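Local coordinates for Nitrate/nitrite binding protein NrtA (Synechocystis sp., PDB 2G29), which captures nitrate in the periplasm as the solute-binding component of the NrtABCD ABC transporter, which is probably also involved in nitrite uptake, at residues D44-I49 with Q281-R286; Y100-T103 with V107-G110; N124-Q129 with D168-Y173; V263-Q268 with Q372-P377; D394-D399 with L407-I412. All blocks are in the same frame, centred on the assembly; numbering follows the deposited sequence.

Contact 1: D44-I49 with Q281-R286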
# COMPACT_ATOMS: atom_id res chain seq x y z
N ASP A 44 -2.53 -3.86 6.45
CA ASP A 44 -1.97 -4.60 5.32
C ASP A 44 -0.54 -5.13 5.52
O ASP A 44 0.03 -5.76 4.63
CB ASP A 44 -2.11 -3.82 4.00
CG ASP A 44 -1.64 -2.39 4.08
OD1 ASP A 44 -0.68 -2.09 4.79
OD2 ASP A 44 -2.23 -1.58 3.35
N ALA A 45 0.01 -4.94 6.72
CA ALA A 45 1.28 -5.56 7.10
C ALA A 45 0.97 -6.92 7.73
O ALA A 45 1.88 -7.68 8.03
CB ALA A 45 2.00 -4.69 8.12
N ALA A 46 -0.32 -7.22 7.93
CA ALA A 46 -0.70 -8.47 8.60
C ALA A 46 0.00 -9.73 8.13
O ALA A 46 0.45 -10.52 8.94
CB ALA A 46 -2.22 -8.70 8.55
N PRO A 47 0.12 -9.94 6.82
CA PRO A 47 0.80 -11.17 6.37
C PRO A 47 2.21 -11.33 6.93
O PRO A 47 2.62 -12.43 7.28
CB PRO A 47 0.77 -11.05 4.85
CG PRO A 47 0.54 -9.61 4.58
CD PRO A 47 -0.37 -9.14 5.69
N LEU A 48 2.97 -10.24 7.03
CA LEU A 48 4.33 -10.35 7.54
C LEU A 48 4.36 -10.65 9.05
O LEU A 48 5.23 -11.40 9.53
CB LEU A 48 5.15 -9.08 7.28
CG LEU A 48 5.42 -8.74 5.82
CD1 LEU A 48 6.57 -7.75 5.78
CD2 LEU A 48 5.77 -9.98 5.00
N ILE A 49 3.40 -10.09 9.78
CA ILE A 49 3.30 -10.27 11.23
C ILE A 49 2.77 -11.67 11.55
O ILE A 49 3.35 -12.37 12.39
CB ILE A 49 2.39 -9.17 11.82
CG1 ILE A 49 3.15 -7.82 11.80
CG2 ILE A 49 2.00 -9.51 13.25
CD1 ILE A 49 3.69 -7.37 10.49
N GLN A 281 -6.93 -9.41 16.82
CA GLN A 281 -6.48 -9.45 18.22
C GLN A 281 -4.95 -9.38 18.27
O GLN A 281 -4.36 -8.70 19.11
CB GLN A 281 -6.89 -10.74 18.91
CG GLN A 281 -8.37 -10.88 19.10
CD GLN A 281 -8.68 -12.23 19.74
OE1 GLN A 281 -8.13 -13.25 19.33
NE2 GLN A 281 -9.56 -12.23 20.74
N ILE A 282 -4.31 -10.11 17.36
CA ILE A 282 -2.86 -10.13 17.26
C ILE A 282 -2.34 -8.75 16.89
O ILE A 282 -1.48 -8.22 17.58
CB ILE A 282 -2.39 -11.17 16.22
CG1 ILE A 282 -2.69 -12.60 16.72
CG2 ILE A 282 -0.89 -11.06 15.99
CD1 ILE A 282 -2.50 -13.69 15.63
N LEU A 283 -2.90 -8.14 15.84
CA LEU A 283 -2.42 -6.82 15.44
C LEU A 283 -2.61 -5.76 16.53
O LEU A 283 -1.81 -4.83 16.67
CB LEU A 283 -3.13 -6.37 14.17
CG LEU A 283 -2.94 -7.32 12.97
CD1 LEU A 283 -3.72 -6.82 11.77
CD2 LEU A 283 -1.44 -7.47 12.64
N SER A 284 -3.67 -5.90 17.31
CA SER A 284 -3.99 -4.93 18.34
C SER A 284 -3.00 -4.86 19.51
O SER A 284 -2.84 -3.82 20.13
CB SER A 284 -5.41 -5.21 18.86
OG SER A 284 -5.75 -4.35 19.93
N LYS A 285 -2.34 -5.98 19.77
CA LYS A 285 -1.43 -6.12 20.90
C LYS A 285 -0.32 -5.10 20.94
O LYS A 285 0.13 -4.57 19.91
CB LYS A 285 -0.80 -7.53 20.92
CG LYS A 285 -1.81 -8.68 20.93
CD LYS A 285 -1.14 -10.06 20.94
CE LYS A 285 -2.17 -11.18 20.68
NZ LYS A 285 -1.54 -12.54 20.52
N ARG A 286 0.15 -4.82 22.15
CA ARG A 286 1.23 -3.87 22.35
C ARG A 286 2.46 -4.32 21.57
O ARG A 286 3.28 -3.50 21.19
CB ARG A 286 1.56 -3.79 23.84
CG ARG A 286 2.81 -2.98 24.14
CD ARG A 286 2.62 -1.52 23.77
NE ARG A 286 3.60 -0.65 24.43
CZ ARG A 286 3.42 0.65 24.61
NH1 ARG A 286 2.30 1.22 24.18
NH2 ARG A 286 4.34 1.38 25.21

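Contact 2: Y100-T103 with V107-G110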
# COMPACT_ATOMS: atom_id res chain seq x y z
N TYR A 100 10.75 0.85 -6.68
CA TYR A 100 11.15 1.46 -7.93
C TYR A 100 11.92 2.76 -7.68
O TYR A 100 12.98 2.99 -8.25
CB TYR A 100 9.92 1.74 -8.80
CG TYR A 100 9.38 0.47 -9.40
CD1 TYR A 100 8.31 -0.23 -8.81
CD2 TYR A 100 10.01 -0.09 -10.51
CE1 TYR A 100 7.90 -1.44 -9.32
CE2 TYR A 100 9.61 -1.31 -11.03
CZ TYR A 100 8.56 -1.98 -10.43
OH TYR A 100 8.20 -3.19 -10.95
N LEU A 101 11.37 3.63 -6.83
CA LEU A 101 12.03 4.91 -6.56
C LEU A 101 13.39 4.71 -5.88
O LEU A 101 14.32 5.49 -6.06
CB LEU A 101 11.11 5.78 -5.73
CG LEU A 101 9.75 6.08 -6.39
CD1 LEU A 101 8.81 6.63 -5.35
CD2 LEU A 101 9.89 7.08 -7.54
N ILE A 102 13.50 3.67 -5.07
CA ILE A 102 14.76 3.38 -4.38
C ILE A 102 15.77 2.74 -5.36
O ILE A 102 16.97 3.08 -5.35
CB ILE A 102 14.52 2.46 -3.16
CG1 ILE A 102 13.70 3.22 -2.12
CG2 ILE A 102 15.87 2.01 -2.59
CD1 ILE A 102 13.18 2.31 -0.97
N THR A 103 15.32 1.83 -6.21
CA THR A 103 16.22 1.19 -7.20
C THR A 103 16.72 2.27 -8.17
O THR A 103 17.92 2.33 -8.49
CB THR A 103 15.47 0.15 -8.03
OG1 THR A 103 15.09 -0.96 -7.19
CG2 THR A 103 16.31 -0.33 -9.17
N VAL A 107 14.57 8.82 -4.62
CA VAL A 107 14.30 9.12 -3.22
C VAL A 107 15.45 8.70 -2.33
O VAL A 107 15.26 8.44 -1.14
CB VAL A 107 13.03 8.41 -2.72
CG1 VAL A 107 11.81 8.91 -3.48
CG2 VAL A 107 13.17 6.90 -2.86
N THR A 108 16.66 8.67 -2.89
CA THR A 108 17.82 8.25 -2.11
C THR A 108 18.95 9.23 -1.98
O THR A 108 19.93 8.94 -1.29
CB THR A 108 18.48 7.01 -2.73
OG1 THR A 108 18.94 7.32 -4.05
CG2 THR A 108 17.49 5.86 -2.80
N ASP A 109 18.86 10.36 -2.65
CA ASP A 109 19.98 11.31 -2.52
C ASP A 109 21.34 10.64 -2.84
O ASP A 109 22.23 10.51 -1.98
CB ASP A 109 20.03 11.90 -1.11
CG ASP A 109 20.95 13.11 -1.03
OD1 ASP A 109 21.32 13.49 0.09
OD2 ASP A 109 21.30 13.70 -2.09
N GLY A 110 21.45 10.19 -4.07
CA GLY A 110 22.68 9.59 -4.56
C GLY A 110 23.04 8.18 -4.17
O GLY A 110 24.18 7.77 -4.34

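Contact 3: N124-Q129 with D168-Y173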
# COMPACT_ATOMS: atom_id res chain seq x y z
N ASN A 124 -6.70 -3.00 -2.22
CA ASN A 124 -7.72 -2.21 -1.51
C ASN A 124 -7.37 -1.75 -0.10
O ASN A 124 -6.26 -1.94 0.40
CB ASN A 124 -9.04 -3.03 -1.34
CG ASN A 124 -9.72 -3.40 -2.66
OD1 ASN A 124 -9.63 -2.68 -3.64
ND2 ASN A 124 -10.39 -4.56 -2.67
N GLY A 125 -8.35 -1.08 0.51
CA GLY A 125 -8.22 -0.83 1.93
C GLY A 125 -7.54 0.36 2.50
O GLY A 125 -7.11 0.27 3.67
N GLN A 126 -7.44 1.44 1.73
CA GLN A 126 -6.85 2.65 2.27
C GLN A 126 -8.03 3.63 2.35
O GLN A 126 -9.14 3.32 1.90
CB GLN A 126 -5.74 3.17 1.35
CG GLN A 126 -4.85 2.05 0.76
CD GLN A 126 -4.15 1.18 1.81
OE1 GLN A 126 -4.47 -0.03 1.99
NE2 GLN A 126 -3.24 1.77 2.53
N GLY A 127 -7.83 4.78 2.95
CA GLY A 127 -8.95 5.70 3.06
C GLY A 127 -8.59 7.14 2.86
O GLY A 127 -7.45 7.54 3.16
N ILE A 128 -9.53 7.93 2.35
CA ILE A 128 -9.33 9.36 2.20
C ILE A 128 -10.30 10.00 3.20
O ILE A 128 -11.53 9.76 3.13
CB ILE A 128 -9.62 9.84 0.76
CG1 ILE A 128 -8.55 9.25 -0.16
CG2 ILE A 128 -9.65 11.37 0.69
CD1 ILE A 128 -8.72 9.58 -1.64
N GLN A 129 -9.74 10.79 4.10
CA GLN A 129 -10.49 11.45 5.15
C GLN A 129 -10.46 12.95 5.01
O GLN A 129 -9.58 13.53 4.37
CB GLN A 129 -9.92 11.09 6.53
CG GLN A 129 -10.14 9.63 6.91
CD GLN A 129 -9.38 8.65 6.03
OE1 GLN A 129 -8.13 8.72 5.91
NE2 GLN A 129 -10.11 7.75 5.41
N ASP A 168 -0.20 9.09 -1.98
CA ASP A 168 0.01 10.34 -2.71
C ASP A 168 -0.75 10.19 -4.06
O ASP A 168 -1.49 11.09 -4.48
CB ASP A 168 1.53 10.52 -2.91
CG ASP A 168 1.91 11.88 -3.49
OD1 ASP A 168 1.15 12.85 -3.33
OD2 ASP A 168 3.02 11.96 -4.06
N MET A 169 -0.59 9.05 -4.74
CA MET A 169 -1.30 8.85 -6.01
C MET A 169 -2.83 8.82 -5.82
O MET A 169 -3.57 9.43 -6.58
CB MET A 169 -0.87 7.54 -6.68
CG MET A 169 0.60 7.43 -7.04
SD MET A 169 1.30 8.78 -8.03
CE MET A 169 1.99 9.83 -6.71
N TRP A 170 -3.30 8.18 -4.75
CA TRP A 170 -4.76 8.10 -4.57
C TRP A 170 -5.38 9.46 -4.28
O TRP A 170 -6.38 9.84 -4.90
CB TRP A 170 -5.17 7.18 -3.43
CG TRP A 170 -4.59 5.80 -3.43
CD1 TRP A 170 -4.18 5.12 -2.32
CD2 TRP A 170 -4.27 4.97 -4.56
NE1 TRP A 170 -3.62 3.92 -2.68
CE2 TRP A 170 -3.65 3.81 -4.05
CE3 TRP A 170 -4.44 5.10 -5.95
CZ2 TRP A 170 -3.20 2.77 -4.87
CZ3 TRP A 170 -3.99 4.08 -6.78
CH2 TRP A 170 -3.37 2.92 -6.24
N ILE A 171 -4.81 10.19 -3.33
CA ILE A 171 -5.40 11.48 -3.01
C ILE A 171 -5.27 12.50 -4.16
O ILE A 171 -6.19 13.26 -4.39
CB ILE A 171 -4.87 12.00 -1.62
CG1 ILE A 171 -5.92 12.94 -1.01
CG2 ILE A 171 -3.53 12.69 -1.75
CD1 ILE A 171 -5.65 13.25 0.46
N ARG A 172 -4.15 12.48 -4.88
CA ARG A 172 -3.99 13.38 -6.03
C ARG A 172 -4.98 12.98 -7.12
O ARG A 172 -5.53 13.85 -7.81
CB ARG A 172 -2.59 13.30 -6.61
CG ARG A 172 -1.55 13.97 -5.75
CD ARG A 172 -0.16 13.77 -6.33
NE ARG A 172 0.81 14.54 -5.55
CZ ARG A 172 1.51 15.58 -6.02
NH1 ARG A 172 1.39 15.97 -7.30
NH2 ARG A 172 2.27 16.27 -5.19
N TYR A 173 -5.22 11.69 -7.32
CA TYR A 173 -6.16 11.26 -8.37
C TYR A 173 -7.58 11.75 -8.06
O TYR A 173 -8.29 12.26 -8.94
CB TYR A 173 -6.13 9.71 -8.49
CG TYR A 173 -6.84 9.18 -9.70
CD1 TYR A 173 -6.14 8.85 -10.85
CD2 TYR A 173 -8.25 9.11 -9.73
CE1 TYR A 173 -6.81 8.48 -12.02
CE2 TYR A 173 -8.92 8.77 -10.91
CZ TYR A 173 -8.20 8.45 -12.04
OH TYR A 173 -8.80 8.17 -13.28

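Contact 4: V263-Q268 with Q372-P377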
# COMPACT_ATOMS: atom_id res chain seq x y z
N VAL A 263 5.18 -16.09 3.53
CA VAL A 263 4.27 -14.95 3.38
C VAL A 263 2.98 -15.34 2.64
O VAL A 263 1.89 -14.89 2.98
CB VAL A 263 5.00 -13.78 2.65
CG1 VAL A 263 4.00 -12.69 2.22
CG2 VAL A 263 6.04 -13.15 3.60
N MET A 264 3.08 -16.18 1.62
CA MET A 264 1.90 -16.63 0.90
C MET A 264 0.94 -17.42 1.81
O MET A 264 -0.28 -17.24 1.75
CB MET A 264 2.31 -17.55 -0.24
CG MET A 264 2.92 -16.85 -1.38
SD MET A 264 3.39 -18.05 -2.66
CE MET A 264 3.99 -16.94 -3.77
N GLU A 265 1.50 -18.31 2.63
CA GLU A 265 0.62 -19.06 3.52
C GLU A 265 0.00 -18.11 4.54
O GLU A 265 -1.16 -18.25 4.87
CB GLU A 265 1.39 -20.16 4.25
CG GLU A 265 1.77 -21.34 3.35
CD GLU A 265 1.54 -22.66 4.06
OE1 GLU A 265 2.20 -22.89 5.09
OE2 GLU A 265 0.70 -23.45 3.59
N ALA A 266 0.77 -17.12 5.00
CA ALA A 266 0.19 -16.17 5.96
C ALA A 266 -0.90 -15.37 5.28
O ALA A 266 -1.91 -15.01 5.90
CB ALA A 266 1.28 -15.25 6.52
N GLN A 267 -0.71 -15.04 4.00
CA GLN A 267 -1.75 -14.31 3.26
C GLN A 267 -3.05 -15.11 3.17
O GLN A 267 -4.13 -14.57 3.32
CB GLN A 267 -1.28 -13.96 1.85
CG GLN A 267 -0.29 -12.80 1.81
CD GLN A 267 0.17 -12.52 0.40
OE1 GLN A 267 0.72 -13.40 -0.26
NE2 GLN A 267 -0.04 -11.28 -0.08
N GLN A 268 -2.92 -16.41 2.89
CA GLN A 268 -4.09 -17.28 2.79
C GLN A 268 -4.80 -17.34 4.14
O GLN A 268 -6.04 -17.33 4.21
CB GLN A 268 -3.64 -18.66 2.34
CG GLN A 268 -3.24 -18.68 0.87
CD GLN A 268 -2.67 -20.01 0.46
OE1 GLN A 268 -1.47 -20.26 0.61
NE2 GLN A 268 -3.52 -20.87 -0.06
N GLN A 372 3.87 -22.59 -7.13
CA GLN A 372 3.91 -23.94 -7.71
C GLN A 372 4.40 -24.92 -6.65
O GLN A 372 3.85 -26.03 -6.51
CB GLN A 372 4.85 -23.98 -8.92
CG GLN A 372 4.30 -23.28 -10.13
CD GLN A 372 5.39 -22.82 -11.10
OE1 GLN A 372 6.09 -23.62 -11.70
NE2 GLN A 372 5.55 -21.51 -11.22
N ALA A 373 5.45 -24.54 -5.94
CA ALA A 373 6.00 -25.39 -4.88
C ALA A 373 4.88 -25.71 -3.87
O ALA A 373 4.75 -26.84 -3.42
CB ALA A 373 7.15 -24.70 -4.21
N LEU A 374 4.09 -24.70 -3.52
CA LEU A 374 2.96 -24.89 -2.61
C LEU A 374 1.82 -25.39 -3.51
O LEU A 374 2.09 -25.83 -4.62
CB LEU A 374 2.57 -23.54 -2.00
CG LEU A 374 3.68 -22.88 -1.17
CD1 LEU A 374 3.34 -21.41 -0.99
CD2 LEU A 374 3.82 -23.57 0.19
N GLU A 375 0.57 -25.33 -3.07
CA GLU A 375 -0.48 -25.75 -4.01
C GLU A 375 -0.87 -24.52 -4.83
O GLU A 375 -0.41 -24.34 -5.95
CB GLU A 375 -1.71 -26.27 -3.26
CG GLU A 375 -2.23 -27.60 -3.76
CD GLU A 375 -3.36 -28.13 -2.91
OE1 GLU A 375 -4.51 -27.64 -3.07
OE2 GLU A 375 -3.10 -29.01 -2.05
N VAL A 376 -1.72 -23.69 -4.25
CA VAL A 376 -2.16 -22.48 -4.92
C VAL A 376 -2.89 -22.78 -6.22
O VAL A 376 -2.77 -22.02 -7.19
CB VAL A 376 -1.00 -21.58 -5.24
CG1 VAL A 376 -1.52 -20.22 -5.72
CG2 VAL A 376 -0.12 -21.43 -4.02
N PRO A 377 -3.68 -23.86 -6.25
CA PRO A 377 -4.45 -24.30 -7.41
C PRO A 377 -4.17 -23.50 -8.70
O PRO A 377 -4.08 -22.28 -8.70
CB PRO A 377 -5.89 -24.19 -6.92
CG PRO A 377 -5.78 -24.35 -5.36
CD PRO A 377 -4.30 -24.35 -5.01

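Contact 5: D394-D399 with L407-I412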
# COMPACT_ATOMS: atom_id res chain seq x y z
N ASP A 394 -13.74 7.36 -12.16
CA ASP A 394 -14.18 8.43 -13.03
C ASP A 394 -14.31 7.98 -14.49
O ASP A 394 -14.55 8.80 -15.39
CB ASP A 394 -13.21 9.60 -12.87
CG ASP A 394 -13.52 10.75 -13.77
OD1 ASP A 394 -14.60 11.37 -13.59
OD2 ASP A 394 -12.69 11.05 -14.66
N GLY A 395 -14.16 6.67 -14.71
CA GLY A 395 -14.29 6.09 -16.03
C GLY A 395 -13.04 6.14 -16.87
O GLY A 395 -13.05 5.55 -17.95
N ILE A 396 -12.00 6.82 -16.38
CA ILE A 396 -10.73 6.89 -17.11
C ILE A 396 -10.16 5.48 -17.05
O ILE A 396 -10.25 4.80 -16.02
CB ILE A 396 -9.75 7.85 -16.43
CG1 ILE A 396 -10.18 9.30 -16.65
CG2 ILE A 396 -8.33 7.54 -16.91
CD1 ILE A 396 -9.44 10.29 -15.84
N THR A 397 -9.60 5.04 -18.17
CA THR A 397 -9.07 3.70 -18.28
C THR A 397 -7.57 3.70 -18.56
O THR A 397 -7.04 4.59 -19.22
CB THR A 397 -9.82 2.91 -19.40
OG1 THR A 397 -11.08 2.40 -18.89
CG2 THR A 397 -8.94 1.82 -19.94
N PHE A 398 -6.89 2.68 -18.03
CA PHE A 398 -5.45 2.49 -18.26
C PHE A 398 -5.26 1.19 -19.00
O PHE A 398 -5.56 0.10 -18.47
CB PHE A 398 -4.68 2.38 -16.92
CG PHE A 398 -3.20 2.07 -17.06
CD1 PHE A 398 -2.29 3.03 -17.55
CD2 PHE A 398 -2.70 0.79 -16.69
CE1 PHE A 398 -0.93 2.74 -17.66
CE2 PHE A 398 -1.33 0.50 -16.80
CZ PHE A 398 -0.45 1.47 -17.29
N ASP A 399 -4.78 1.30 -20.24
CA ASP A 399 -4.51 0.13 -21.07
C ASP A 399 -3.01 -0.01 -20.97
O ASP A 399 -2.27 0.84 -21.44
CB ASP A 399 -4.92 0.41 -22.51
CG ASP A 399 -4.62 -0.73 -23.44
OD1 ASP A 399 -3.91 -1.69 -23.08
OD2 ASP A 399 -5.13 -0.65 -24.61
N LEU A 407 -2.16 8.91 -20.09
CA LEU A 407 -1.78 10.25 -19.67
C LEU A 407 -2.47 11.31 -20.53
O LEU A 407 -2.89 12.37 -20.00
CB LEU A 407 -0.26 10.42 -19.75
CG LEU A 407 0.60 9.57 -18.82
CD1 LEU A 407 2.08 9.73 -19.23
CD2 LEU A 407 0.42 10.04 -17.38
N ASP A 408 -2.62 11.04 -21.83
CA ASP A 408 -3.25 12.01 -22.70
C ASP A 408 -4.71 12.23 -22.34
O ASP A 408 -5.27 13.29 -22.63
CB ASP A 408 -3.14 11.58 -24.19
CG ASP A 408 -1.71 11.64 -24.72
OD1 ASP A 408 -0.85 12.27 -24.08
OD2 ASP A 408 -1.47 11.04 -25.81
N SER A 409 -5.34 11.24 -21.70
CA SER A 409 -6.74 11.34 -21.31
C SER A 409 -6.94 12.12 -20.00
O SER A 409 -8.07 12.39 -19.60
CB SER A 409 -7.37 9.94 -21.17
OG SER A 409 -6.92 9.28 -19.98
N LEU A 410 -5.86 12.44 -19.29
CA LEU A 410 -6.00 13.15 -18.03
C LEU A 410 -5.89 14.65 -18.23
O LEU A 410 -5.00 15.12 -18.93
CB LEU A 410 -4.91 12.70 -17.06
CG LEU A 410 -4.85 11.18 -16.83
CD1 LEU A 410 -3.54 10.82 -16.13
CD2 LEU A 410 -6.04 10.71 -16.00
N LYS A 411 -6.79 15.40 -17.61
CA LYS A 411 -6.79 16.86 -17.75
C LYS A 411 -5.69 17.55 -16.94
O LYS A 411 -4.97 18.41 -17.46
CB LYS A 411 -8.14 17.40 -17.33
CG LYS A 411 -9.28 17.05 -18.26
CD LYS A 411 -10.62 17.54 -17.69
CE LYS A 411 -11.77 17.25 -18.65
NZ LYS A 411 -13.08 17.73 -18.10
N ILE A 412 -5.57 17.18 -15.66
CA ILE A 412 -4.58 17.80 -14.78
C ILE A 412 -3.36 16.90 -14.61
O ILE A 412 -3.49 15.75 -14.22
CB ILE A 412 -5.20 18.07 -13.40
CG1 ILE A 412 -6.38 19.06 -13.54
CG2 ILE A 412 -4.14 18.62 -12.44
CD1 ILE A 412 -7.12 19.29 -12.28
O HOH W 1 -7.84 6.66 -20.68

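Contact 1: D44-I49 with Q281-R286
I49 and L283 carry this contact, their branched side chains meeting at an oblique angle between helix 46-53 and the last turn of helix 276-284. The way I49 is turned decides which of its branches does the work: with chi1 at -73° the longer arm, CG1, lies beside the backbone N, and the CG2 methyl, anti to that N, is the one presented to the partner. CG2 of I49 rests 4.0 Å from CD2 of L283 and, more distantly, 4.3 Å from CG2 of I282. L283 divides its two methyls between two residues. While CD2 faces I49, CD1 turns to a residue about one helical turn back along the other segment, where it lies 4.0 Å from CB of A46. The leucine thus forks over the A46-I49 ridge, and I282 adds a looser flank that also touches I50 and E53 on the same helix. W288 packs against I49, and C270 of helix 253-271 against A46. Just upstream, D44 makes a salt bridge to the nitrate-binding residue K240, placing the first segment close to the ligand site. The contact itself is made of methyl groups at ordinary van der Waals separations, all on buried residues; its chemistry implies cohesion by dispersion and the exclusion of water, with little directional constraint on how the two helices are oriented.

Contact 2: Y100-T103 with V107-G110
V107 lays its CG2 methyl over the backbone and CB of L101, reaching back to the helix that the chain has just left. That single methyl gathers three neighbours: CB of L101 at 3.7 Å, the carbonyl O of L101 at the same separation, and CG1 of I102 at 3.8 Å. The valine torsion explains the fit. At chi1 -63° CG1 lies anti to the carbonyl carbon, leaving CG2 in the crowded position between backbone N and carbonyl carbon, and from there it reaches both L101 and I102. CG1 also contributes, 3.9 Å from CB of L101, so both valine branches straddle the same CB. The segments belong to helix 97-104 and the loop after it, in the domain whose sheet has the strand order of type II periplasmic binding proteins; helix and loop together connect strand 91-95 to strand 115-120, and helix 73-82 borders both segments, through R77 and L80 at I102 and V81 at T108. T108 continues the contact one residue on. Its CG2 methyl sits 3.8 Å from the carbonyl O of I102 and 4.0 Å from CA of I102, with the isoleucine CG2 slightly further off. The hydroxyl of T108 is turned to its own loop, donating to G105 O and accepting from K111 N, which fixes the rotation of the side chain and holds its methyl against the helix. R77 of helix 73-82 hydrogen-bonds through NH1 to V107 O, fastening the valine backbone from outside the loop.

Contact 3: N124-Q129 with D168-Y173
Q126 opens the contact at the start of strand 126-130, its CG lying 4.1 Å from NE1 of the W170 indole. Chi1 (-40°) sets CG beside the indole, and the bend at chi2 then carries the amide off toward the nitrate site, its plane 57° from that of the ring. The indole N-H is satisfied elsewhere, by a hydrogen bond to E239 OE1, which fixes the rotation of the ring that Q126 leans on. At G127 the strand alternates to its other side, and I128 brings the next side chain over the helix. Its arm is extended, and the CD1 methyl at its end settles on helix backbone, 4.0 Å from the carbonyl O of W170 and 4.1 Å from CA of I171. The I128 CG2 methyl follows I171 CG1 at 4.4 Å. Q129 points away from the helix and packs beside F208 and V210 of neighbouring strand 207-211. On the side turned from the strand, R172 NE hydrogen-bonds D168 OD1 (2.8 Å) one turn back in a salt bridge, meeting the oxygen from above the carboxylate plane. The axes of 126-129 and 168-173 approach to 9.4 Å, crossing at -44°. This is a helix packed on its domain's mixed sheet, the α/β layering of a type II periplasmic binding protein, at the nitrate site, where Q126 binds the anion together with W73, H167, G211 and K240.

Contact 4: V263-Q268 with Q372-P377
The C-terminal end of helix 364-373 docks here on the long helix 253-271, through L374, which meets M264 and E265. L374 is the first residue past its helix to abandon helical backbone angles, and its side chain turns toward the neighbouring helix and packs on its flank. The contact lies away from the nitrate site and joins helix 364-373 to helix 253-271, two elements far apart in the chain. The isobutyl group of L374 straddles two consecutive residues. Its CD1 methyl belongs to M264, lying 3.8 Å from SD and 4.1 Å from CB; its CD2 methyl belongs to E265, at a looser 4.4 Å from CG. M264 leaves its helix fully extended beyond CG, with chi2 at 179°, and its thioether runs past the leucine, so that CB and sulfur both border the same methyl. W367 and A370 of helix 364-373 also touch this methionine, and M261, one turn earlier on helix 253-271, touches the leucine, widening the apolar patch to either helix. E265 offers L374 only its aliphatic portion. The carboxylate is engaged elsewhere: OE1 makes a salt bridge to K59 and a weak hydrogen bond to the Y60 hydroxyl, and the Y60 side chain is itself in contact with L374. Along helix 253-271, the M264 carbonyl O accepts a 3.0 Å hydrogen bond from Q268 N.

Contact 5: D394-D399 with L407-I412
I396 drives its CD1 methyl against CD2 of L410 at 3.4 Å, tighter than carbon atoms usually approach, and this is the compact end of the contact. The two side chains cross at about a right angle, and the same leucine methyl also meets the other branch of the isoleucine, CG2, at 4.0 Å. The isoleucine's first torsion divides its work, sending the long arm that ends in CD1 to the leucine and turning the short CG2 branch toward S409. Here the packing slackens: CG2 of I396 stands 3.8 Å from the serine OG, a methyl beside a hydroxyl, and S409 itself is exposed to solvent. The first segment belongs to a small two-stranded antiparallel hairpin, strand 390-391 with strand 397-398, and the second runs out of helix 403-408 towards the C-terminal end of the ordered chain; I396 therefore ties the hairpin to the tail. The buried F398 makes edge-to-face contacts with W337 and Y406, and R344 of helix 332-344 touches L410. On the wet side a water joins the segments by donating twice, to the T397 carbonyl O at 2.7 Å and to S409 OG at 2.9 Å. OG of S409 in turn donates to the Y406 carbonyl O, so the hydroxyl both receives from the water and gives to the backbone of the preceding helix. L410 N hydrogen-bonds L407 O at 3.1 Å as the chain turns out of the helix.

From the N terminus, contact 1 opens at 44-49 and closes only at 281-286, binding helix 46-53 to helix 276-284. Within that long loop, contact 2 closes a tight turn between neighbouring elements of one domain, and contact 3 follows it, joining strand and helix in the other domain. Contact 4 crosses contact 1: it starts at 263-268, before contact 1 is complete, and ends at 372-377, joining helix 364-373 to helix 253-271. Contact 5 comes last, a short closure near the C terminus. D44 touches Q126 between contacts 1 and 3, helix 253-271 bridges contacts 1 and 4, and Y173 reaches I396 from contact 3 to contact 5.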